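Local coordinates for oxidoreductase, NAD-binding/iron-sulfur cluster-binding protein (Nitratireductor pacificus pht-3B, PDB 6ZXU), which probably carries out reductive dehalogenation, using a bound cobalamin together with two iron-sulfur clusters of the 4Fe-4S type, at residues P338-I351 and W443-R455. Numbering follows the deposited sequence.
Sequences PMKHPLALGMQPLI and WISASQSMRAYMR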
ATOM      1  N   PRO A 338       2.141  -7.438  14.201  1.00 20.69           N
ATOM      2  CA  PRO A 338       1.674  -7.369  12.841  1.00 22.69           C
ATOM      3  C   PRO A 338       1.907  -8.628  12.014  1.00 25.85           C
ATOM      4  O   PRO A 338       1.646  -8.633  10.786  1.00 21.06           O
ATOM      5  CB  PRO A 338       2.548  -6.221  12.244  1.00 24.91           C
ATOM      6  CG  PRO A 338       3.872  -6.374  12.955  1.00 23.80           C
ATOM      7  CD  PRO A 338       3.563  -7.025  14.297  1.00 21.49           C
ATOM      8  N   MET A 339       2.375  -9.675  12.676  1.00 23.62           N
ATOM      9  CA  MET A 339       2.774 -10.911  11.980  1.00 25.93           C
ATOM     10  C   MET A 339       2.052 -12.142  12.521  1.00 23.90           C
ATOM     11  O   MET A 339       2.550 -13.240  12.451  1.00 27.40           O
ATOM     12  CB  MET A 339       4.286 -11.098  12.131  1.00 28.32           C
ATOM     13  CG  MET A 339       5.067 -10.109  11.256  1.00 30.11           C
ATOM     14  SD  MET A 339       4.903 -10.505   9.549  1.00 31.26           S
ATOM     15  CE  MET A 339       5.071  -8.938   8.655  1.00 39.66           C
ATOM     16  N   LYS A 340       0.859 -11.939  13.016  1.00 22.61           N
ATOM     17  CA  LYS A 340       0.075 -12.997  13.535  1.00 21.87           C
ATOM     18  C   LYS A 340      -0.639 -13.786  12.437  1.00 22.04           C
ATOM     19  O   LYS A 340      -0.950 -14.935  12.623  1.00 21.19           O
ATOM     20  CB  LYS A 340      -0.980 -12.440  14.487  1.00 21.85           C
ATOM     21  CG  LYS A 340      -0.441 -11.590  15.589  1.00 22.23           C
ATOM     22  CD  LYS A 340      -1.603 -11.334  16.582  1.00 25.50           C
ATOM     23  CE  LYS A 340      -1.602  -9.968  17.182  1.00 21.09           C
ATOM     24  NZ  LYS A 340      -2.606  -9.780  18.268  1.00 19.47           N
ATOM     25  N   HIS A 341      -0.918 -13.172  11.271  1.00 23.57           N
ATOM     26  CA  HIS A 341      -1.642 -13.864  10.216  1.00 21.59           C
ATOM     27  C   HIS A 341      -0.670 -14.430   9.199  1.00 21.65           C
ATOM     28  O   HIS A 341       0.341 -13.802   8.896  1.00 21.39           O
ATOM     29  CB  HIS A 341      -2.617 -12.897   9.555  1.00 21.24           C
ATOM     30  CG  HIS A 341      -3.564 -13.560   8.615  1.00 19.58           C
ATOM     31  ND1 HIS A 341      -3.191 -13.968   7.354  1.00 21.15           N
ATOM     32  CD2 HIS A 341      -4.864 -13.867   8.742  1.00 20.31           C
ATOM     33  CE1 HIS A 341      -4.237 -14.486   6.729  1.00 21.45           C
ATOM     34  NE2 HIS A 341      -5.258 -14.459   7.568  1.00 20.95           N
ATOM     35  N   PRO A 342      -0.924 -15.652   8.681  1.00 23.09           N
ATOM     36  CA  PRO A 342       0.028 -16.289   7.713  1.00 19.41           C
ATOM     37  C   PRO A 342       0.345 -15.513   6.447  1.00 18.82           C
ATOM     38  O   PRO A 342       1.435 -15.669   5.888  1.00 19.53           O
ATOM     39  CB  PRO A 342      -0.707 -17.576   7.315  1.00 19.91           C
ATOM     40  CG  PRO A 342      -1.474 -17.942   8.523  1.00 22.45           C
ATOM     41  CD  PRO A 342      -1.950 -16.635   9.118  1.00 24.16           C
ATOM     42  N   LEU A 343      -0.582 -14.703   5.966  1.00 18.96           N
ATOM     43  CA  LEU A 343      -0.330 -13.882   4.806  1.00 19.91           C
ATOM     44  C   LEU A 343       0.720 -12.821   5.051  1.00 18.64           C
ATOM     45  O   LEU A 343       1.637 -12.638   4.241  1.00 19.99           O
ATOM     46  CB  LEU A 343      -1.643 -13.245   4.300  1.00 20.32           C
ATOM     47  CG  LEU A 343      -1.532 -12.445   3.011  1.00 19.96           C
ATOM     48  CD1 LEU A 343      -1.038 -13.262   1.818  1.00 21.15           C
ATOM     49  CD2 LEU A 343      -2.873 -11.808   2.646  1.00 21.98           C
ATOM     50  N   ALA A 344       0.595 -12.112   6.172  1.00 17.56           N
ATOM     51  CA  ALA A 344       1.635 -11.176   6.578  1.00 19.38           C
ATOM     52  C   ALA A 344       3.015 -11.870   6.781  1.00 19.98           C
ATOM     53  O   ALA A 344       4.044 -11.376   6.346  1.00 19.99           O
ATOM     54  CB  ALA A 344       1.213 -10.501   7.869  1.00 21.68           C
ATOM     55  N   LEU A 345       3.016 -13.025   7.409  1.00 18.91           N
ATOM     56  CA  LEU A 345       4.244 -13.830   7.511  1.00 21.09           C
ATOM     57  C   LEU A 345       4.835 -14.180   6.144  1.00 20.58           C
ATOM     58  O   LEU A 345       6.058 -14.244   5.997  1.00 23.14           O
ATOM     59  CB  LEU A 345       4.017 -15.120   8.332  1.00 21.75           C
ATOM     60  CG  LEU A 345       3.867 -14.844   9.831  1.00 24.29           C
ATOM     61  CD1 LEU A 345       3.263 -15.992  10.573  1.00 23.20           C
ATOM     62  CD2 LEU A 345       5.251 -14.564  10.431  1.00 27.15           C
ATOM     63  N   GLY A 346       4.015 -14.348   5.123  1.00 20.18           N
ATOM     64  CA  GLY A 346       4.542 -14.564   3.736  1.00 18.24           C
ATOM     65  C   GLY A 346       5.251 -13.365   3.222  1.00 17.68           C
ATOM     66  O   GLY A 346       6.119 -13.470   2.353  1.00 19.01           O
ATOM     67  N   MET A 347       4.857 -12.165   3.677  1.00 18.98           N
ATOM     68  CA  MET A 347       5.519 -10.919   3.206  1.00 20.99           C
ATOM     69  C   MET A 347       6.802 -10.597   3.960  1.00 19.41           C
ATOM     70  O   MET A 347       7.670  -9.938   3.408  1.00 20.53           O
ATOM     71  CB  MET A 347       4.560  -9.746   3.342  1.00 20.93           C
ATOM     72  CG  MET A 347       3.336  -9.911   2.470  1.00 25.23           C
ATOM     73  SD  MET A 347       2.210  -8.511   2.726  1.00 26.91           S
ATOM     74  CE  MET A 347       0.613  -9.180   3.006  1.00 23.31           C
ATOM     75  N   GLN A 348       6.898 -11.026   5.215  1.00 21.38           N
ATOM     76  CA  GLN A 348       7.986 -10.629   6.080  1.00 22.96           C
ATOM     77  C   GLN A 348       9.410 -10.781   5.500  1.00 21.74           C
ATOM     78  O   GLN A 348      10.205  -9.854   5.586  1.00 21.70           O
ATOM     79  CB  GLN A 348       7.832 -11.319   7.404  1.00 26.66           C
ATOM     80  CG  GLN A 348       8.897 -10.804   8.380  1.00 30.03           C
ATOM     81  CD  GLN A 348       8.577 -11.140   9.828  1.00 32.80           C
ATOM     82  OE1 GLN A 348       8.299 -12.305  10.190  1.00 31.84           O
ATOM     83  NE2 GLN A 348       8.636 -10.117  10.688  1.00 39.09           N
ATOM     84  N   PRO A 349       9.734 -11.938   4.913  1.00 21.96           N
ATOM     85  CA  PRO A 349      11.103 -12.095   4.368  1.00 24.39           C
ATOM     86  C   PRO A 349      11.438 -11.077   3.270  1.00 24.22           C
ATOM     87  O   PRO A 349      12.564 -10.586   3.209  1.00 21.06           O
ATOM     88  CB  PRO A 349      11.089 -13.518   3.753  1.00 27.30           C
ATOM     89  CG  PRO A 349       9.977 -14.227   4.473  1.00 26.16           C
ATOM     90  CD  PRO A 349       8.961 -13.189   4.816  1.00 26.02           C
ATOM     91  N   LEU A 350      10.457 -10.738   2.431  1.00 20.54           N
ATOM     92  CA  LEU A 350      10.695  -9.764   1.378  1.00 21.24           C
ATOM     93  C   LEU A 350      10.945  -8.380   1.992  1.00 21.85           C
ATOM     94  O   LEU A 350      11.911  -7.703   1.661  1.00 24.82           O
ATOM     95  CB  LEU A 350       9.531  -9.681   0.406  1.00 22.29           C
ATOM     96  CG  LEU A 350       9.323 -10.822  -0.596  1.00 23.61           C
ATOM     97  CD1 LEU A 350       8.900 -12.074   0.127  1.00 25.72           C
ATOM     98  CD2 LEU A 350       8.263 -10.458  -1.686  1.00 26.81           C
ATOM     99  N   ILE A 351      10.133  -8.019   2.965  1.00 21.78           N
ATOM    100  CA  ILE A 351      10.234  -6.752   3.647  1.00 22.99           C
ATOM    101  C   ILE A 351      11.611  -6.637   4.338  1.00 19.09           C
ATOM    102  O   ILE A 351      12.310  -5.656   4.186  1.00 20.21           O
ATOM    103  CB  ILE A 351       9.064  -6.581   4.674  1.00 19.32           C
ATOM    104  CG1 ILE A 351       7.770  -6.324   3.968  1.00 20.13           C
ATOM    105  CG2 ILE A 351       9.383  -5.427   5.599  1.00 21.58           C
ATOM    106  CD1 ILE A 351       6.565  -6.386   4.891  1.00 21.80           C
ATOM    107  N   TRP A 443      -8.275  -9.744  11.836  1.00 17.94           N
ATOM    108  CA  TRP A 443      -7.107 -10.554  11.465  1.00 18.09           C
ATOM    109  C   TRP A 443      -6.407 -10.146  10.207  1.00 17.34           C
ATOM    110  O   TRP A 443      -5.265 -10.508  10.007  1.00 19.90           O
ATOM    111  CB  TRP A 443      -7.445 -12.114  11.487  1.00 21.09           C
ATOM    112  CG  TRP A 443      -7.806 -12.449  12.858  1.00 18.85           C
ATOM    113  CD1 TRP A 443      -9.046 -12.603  13.383  1.00 20.23           C
ATOM    114  CD2 TRP A 443      -6.888 -12.499  13.959  1.00 19.55           C
ATOM    115  NE1 TRP A 443      -8.939 -12.779  14.744  1.00 21.41           N
ATOM    116  CE2 TRP A 443      -7.633 -12.687  15.120  1.00 20.31           C
ATOM    117  CE3 TRP A 443      -5.521 -12.437  14.064  1.00 18.11           C
ATOM    118  CZ2 TRP A 443      -7.020 -12.798  16.403  1.00 23.14           C
ATOM    119  CZ3 TRP A 443      -4.903 -12.556  15.319  1.00 19.31           C
ATOM    120  CH2 TRP A 443      -5.662 -12.734  16.470  1.00 20.78           C
ATOM    121  N   ILE A 444      -7.032  -9.327   9.388  1.00 19.00           N
ATOM    122  CA  ILE A 444      -6.408  -8.907   8.125  1.00 16.54           C
ATOM    123  C   ILE A 444      -5.739  -7.511   8.203  1.00 16.79           C
ATOM    124  O   ILE A 444      -5.127  -7.067   7.265  1.00 14.46           O
ATOM    125  CB  ILE A 444      -7.432  -8.987   6.994  1.00 15.64           C
ATOM    126  CG1 ILE A 444      -6.756  -9.122   5.601  1.00 15.47           C
ATOM    127  CG2 ILE A 444      -8.373  -7.788   6.975  1.00 15.28           C
ATOM    128  CD1 ILE A 444      -5.886 -10.330   5.508  1.00 17.69           C
ATOM    129  N   SER A 445      -5.947  -6.799   9.298  1.00 17.39           N
ATOM    130  CA  SER A 445      -5.572  -5.387   9.369  1.00 18.95           C
ATOM    131  C   SER A 445      -4.080  -5.163   9.083  1.00 18.16           C
ATOM    132  O   SER A 445      -3.726  -4.413   8.190  1.00 17.42           O
ATOM    133  CB  SER A 445      -5.921  -4.793  10.727  1.00 18.49           C
ATOM    134  OG  SER A 445      -5.485  -3.468  10.811  1.00 19.41           O
ATOM    135  N   ALA A 446      -3.239  -5.875   9.796  1.00 16.45           N
ATOM    136  CA  ALA A 446      -1.834  -5.734   9.593  1.00 17.51           C
ATOM    137  C   ALA A 446      -1.391  -6.220   8.218  1.00 19.32           C
ATOM    138  O   ALA A 446      -0.399  -5.698   7.673  1.00 18.22           O
ATOM    139  CB  ALA A 446      -1.052  -6.465  10.638  1.00 19.44           C
ATOM    140  N   SER A 447      -2.093  -7.191   7.635  1.00 16.62           N
ATOM    141  CA  SER A 447      -1.766  -7.606   6.264  1.00 16.44           C
ATOM    142  C   SER A 447      -2.062  -6.521   5.267  1.00 16.61           C
ATOM    143  O   SER A 447      -1.356  -6.402   4.244  1.00 16.18           O
ATOM    144  CB  SER A 447      -2.541  -8.927   5.910  1.00 20.18           C
ATOM    145  OG  SER A 447      -2.009 -10.055   6.562  1.00 18.17           O
ATOM    146  N   GLN A 448      -3.076  -5.692   5.509  1.00 14.59           N
ATOM    147  CA  GLN A 448      -3.318  -4.529   4.670  1.00 17.61           C
ATOM    148  C   GLN A 448      -2.199  -3.521   4.774  1.00 18.51           C
ATOM    149  O   GLN A 448      -1.719  -2.984   3.763  1.00 18.70           O
ATOM    150  CB  GLN A 448      -4.659  -3.860   5.005  1.00 19.57           C
ATOM    151  CG  GLN A 448      -5.895  -4.666   4.576  1.00 20.94           C
ATOM    152  CD  GLN A 448      -7.157  -3.798   4.406  1.00 23.40           C
ATOM    153  OE1 GLN A 448      -7.953  -3.663   5.343  1.00 21.62           O
ATOM    154  NE2 GLN A 448      -7.319  -3.175   3.200  1.00 23.34           N
ATOM    155  N   SER A 449      -1.731  -3.280   5.964  1.00 18.75           N
ATOM    156  CA  SER A 449      -0.548  -2.381   6.174  1.00 18.75           C
ATOM    157  C   SER A 449       0.696  -2.915   5.494  1.00 18.74           C
ATOM    158  O   SER A 449       1.399  -2.190   4.794  1.00 19.55           O
ATOM    159  CB  SER A 449      -0.262  -2.226   7.680  1.00 20.21           C
ATOM    160  OG  SER A 449      -1.307  -1.548   8.304  1.00 26.82           O
ATOM    161  N   MET A 450       0.962  -4.200   5.666  1.00 17.18           N
ATOM    162  CA  MET A 450       2.228  -4.789   5.186  1.00 16.51           C
ATOM    163  C   MET A 450       2.273  -4.903   3.687  1.00 15.11           C
ATOM    164  O   MET A 450       3.341  -4.736   3.098  1.00 14.00           O
ATOM    165  CB  MET A 450       2.472  -6.172   5.821  1.00 20.51           C
ATOM    166  CG  MET A 450       2.771  -6.173   7.311  1.00 27.15           C
ATOM    167  SD  MET A 450       4.316  -5.273   7.700  1.00 32.69           S
ATOM    168  CE  MET A 450       3.754  -4.190   9.086  1.00 32.97           C
ATOM    169  N   ARG A 451       1.152  -5.268   3.061  1.00 14.07           N
ATOM    170  CA  ARG A 451       1.111  -5.257   1.607  1.00 14.43           C
ATOM    171  C   ARG A 451       1.558  -3.899   1.057  1.00 13.84           C
ATOM    172  O   ARG A 451       2.390  -3.803   0.196  1.00 13.50           O
ATOM    173  CB  ARG A 451      -0.276  -5.570   1.093  1.00 15.74           C
ATOM    174  CG  ARG A 451      -0.430  -5.303  -0.411  1.00 15.05           C
ATOM    175  CD  ARG A 451      -1.827  -5.184  -0.915  1.00 16.88           C
ATOM    176  NE  ARG A 451      -1.902  -4.509  -2.199  1.00 18.11           N
ATOM    177  CZ  ARG A 451      -1.966  -3.173  -2.321  1.00 23.94           C
ATOM    178  NH1 ARG A 451      -2.055  -2.391  -1.228  1.00 21.56           N
ATOM    179  NH2 ARG A 451      -1.997  -2.607  -3.502  1.00 26.25           N
ATOM    180  N   ALA A 452       1.019  -2.833   1.605  1.00 14.79           N
ATOM    181  CA  ALA A 452       1.330  -1.497   1.122  1.00 15.89           C
ATOM    182  C   ALA A 452       2.794  -1.149   1.424  1.00 16.45           C
ATOM    183  O   ALA A 452       3.437  -0.518   0.601  1.00 16.61           O
ATOM    184  CB  ALA A 452       0.337  -0.500   1.730  1.00 16.74           C
ATOM    185  N   TYR A 453       3.263  -1.506   2.600  1.00 15.81           N
ATOM    186  CA  TYR A 453       4.674  -1.325   3.005  1.00 17.19           C
ATOM    187  C   TYR A 453       5.622  -2.090   2.081  1.00 18.52           C
ATOM    188  O   TYR A 453       6.585  -1.517   1.563  1.00 16.25           O
ATOM    189  CB  TYR A 453       4.881  -1.843   4.380  1.00 16.73           C
ATOM    190  CG  TYR A 453       4.428  -0.903   5.459  1.00 18.58           C
ATOM    191  CD1 TYR A 453       4.481   0.439   5.276  1.00 22.17           C
ATOM    192  CD2 TYR A 453       4.067  -1.374   6.680  1.00 20.42           C
ATOM    193  CE1 TYR A 453       4.137   1.293   6.298  1.00 26.49           C
ATOM    194  CE2 TYR A 453       3.673  -0.545   7.703  1.00 22.53           C
ATOM    195  CZ  TYR A 453       3.761   0.800   7.537  1.00 29.32           C
ATOM    196  OH  TYR A 453       3.449   1.698   8.605  1.00 32.08           O
ATOM    197  N   MET A 454       5.284  -3.328   1.792  1.00 15.17           N
ATOM    198  CA  MET A 454       6.069  -4.136   0.924  1.00 18.26           C
ATOM    199  C   MET A 454       6.088  -3.633  -0.500  1.00 14.63           C
ATOM    200  O   MET A 454       7.171  -3.480  -1.109  1.00 14.75           O
ATOM    201  CB  MET A 454       5.572  -5.593   0.994  1.00 23.39           C
ATOM    202  CG  MET A 454       6.313  -6.631   0.130  1.00 26.97           C
ATOM    203  SD  MET A 454       5.661  -6.592  -1.534  1.00 34.93           S
ATOM    204  CE  MET A 454       3.801  -6.816  -1.338  1.00 30.56           C
ATOM    205  N   ARG A 455       4.941  -3.314  -1.041  1.00 13.41           N
ATOM    206  CA  ARG A 455       4.857  -2.806  -2.395  1.00 14.68           C
ATOM    207  C   ARG A 455       5.576  -1.482  -2.554  1.00 16.61           C
ATOM    208  O   ARG A 455       6.320  -1.257  -3.560  1.00 17.56           O
ATOM    209  CB  ARG A 455       3.412  -2.632  -2.804  1.00 17.46           C
ATOM    210  CG  ARG A 455       3.164  -2.104  -4.200  1.00 16.14           C
ATOM    211  CD  ARG A 455       3.736  -2.970  -5.316  1.00 20.37           C
ATOM    212  NE  ARG A 455       3.414  -4.404  -5.116  1.00 24.68           N
ATOM    213  CZ  ARG A 455       2.187  -4.943  -5.292  1.00 24.31           C
ATOM    214  NH1 ARG A 455       1.165  -4.178  -5.674  1.00 23.23           N
ATOM    215  NH2 ARG A 455       1.985  -6.257  -5.067  1.00 24.80           N
TER
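Met-347 reaches from helix 342-351 onto the backbone of helix 445-455, its SD 3.4 Å from Arg-451 N and its CE 3.6 Å from Ser-447 O. The extended second torsion sends SD outward from CG, across to the partner helix, where an unbranched, flexible methionine can follow the surface. Met-450 comes back the other way, folded at chi2 and chi3: its CG meets Met-339 CE at 3.8 Å, the two chains crossing at about a right angle, while its SD takes the tip of Ile-351, CD1, and its CE lies against the ring of Pro-338. The helices run nearly parallel, their axes 8.8 Å apart and inclined by 25°, and small residues permit the close approach where Ala-344 CB is 3.5 Å from Ser-447 OG. Ser-449 and Tyr-453 of helix 445-455 touch cobalamin, consistent with helix 342-351 lying behind a cofactor-lining helix. His-341 is the N-cap of its helix. With CG anti to the backbone N (chi1 -171°), its ring turns back toward Leu-343 N, from which ND1 accepts (3.0 Å, 163°); imidazole suits the place because NE2 can also donate, to Phe-642 O. Trp-443 O meets this ring obliquely, 3.6 Å from His-341 CB. An alanine here is likely to leave Leu-343 N without its cap and Phe-642 O without this partner. Beside it, the aliphatic part of Lys-340 lays CD at the edge of the Trp-443 indole, near its plane, before its amine reaches Gly-585 O; tryptophan offers that broad apolar edge and an NE1 donor for Thr-658 OG1.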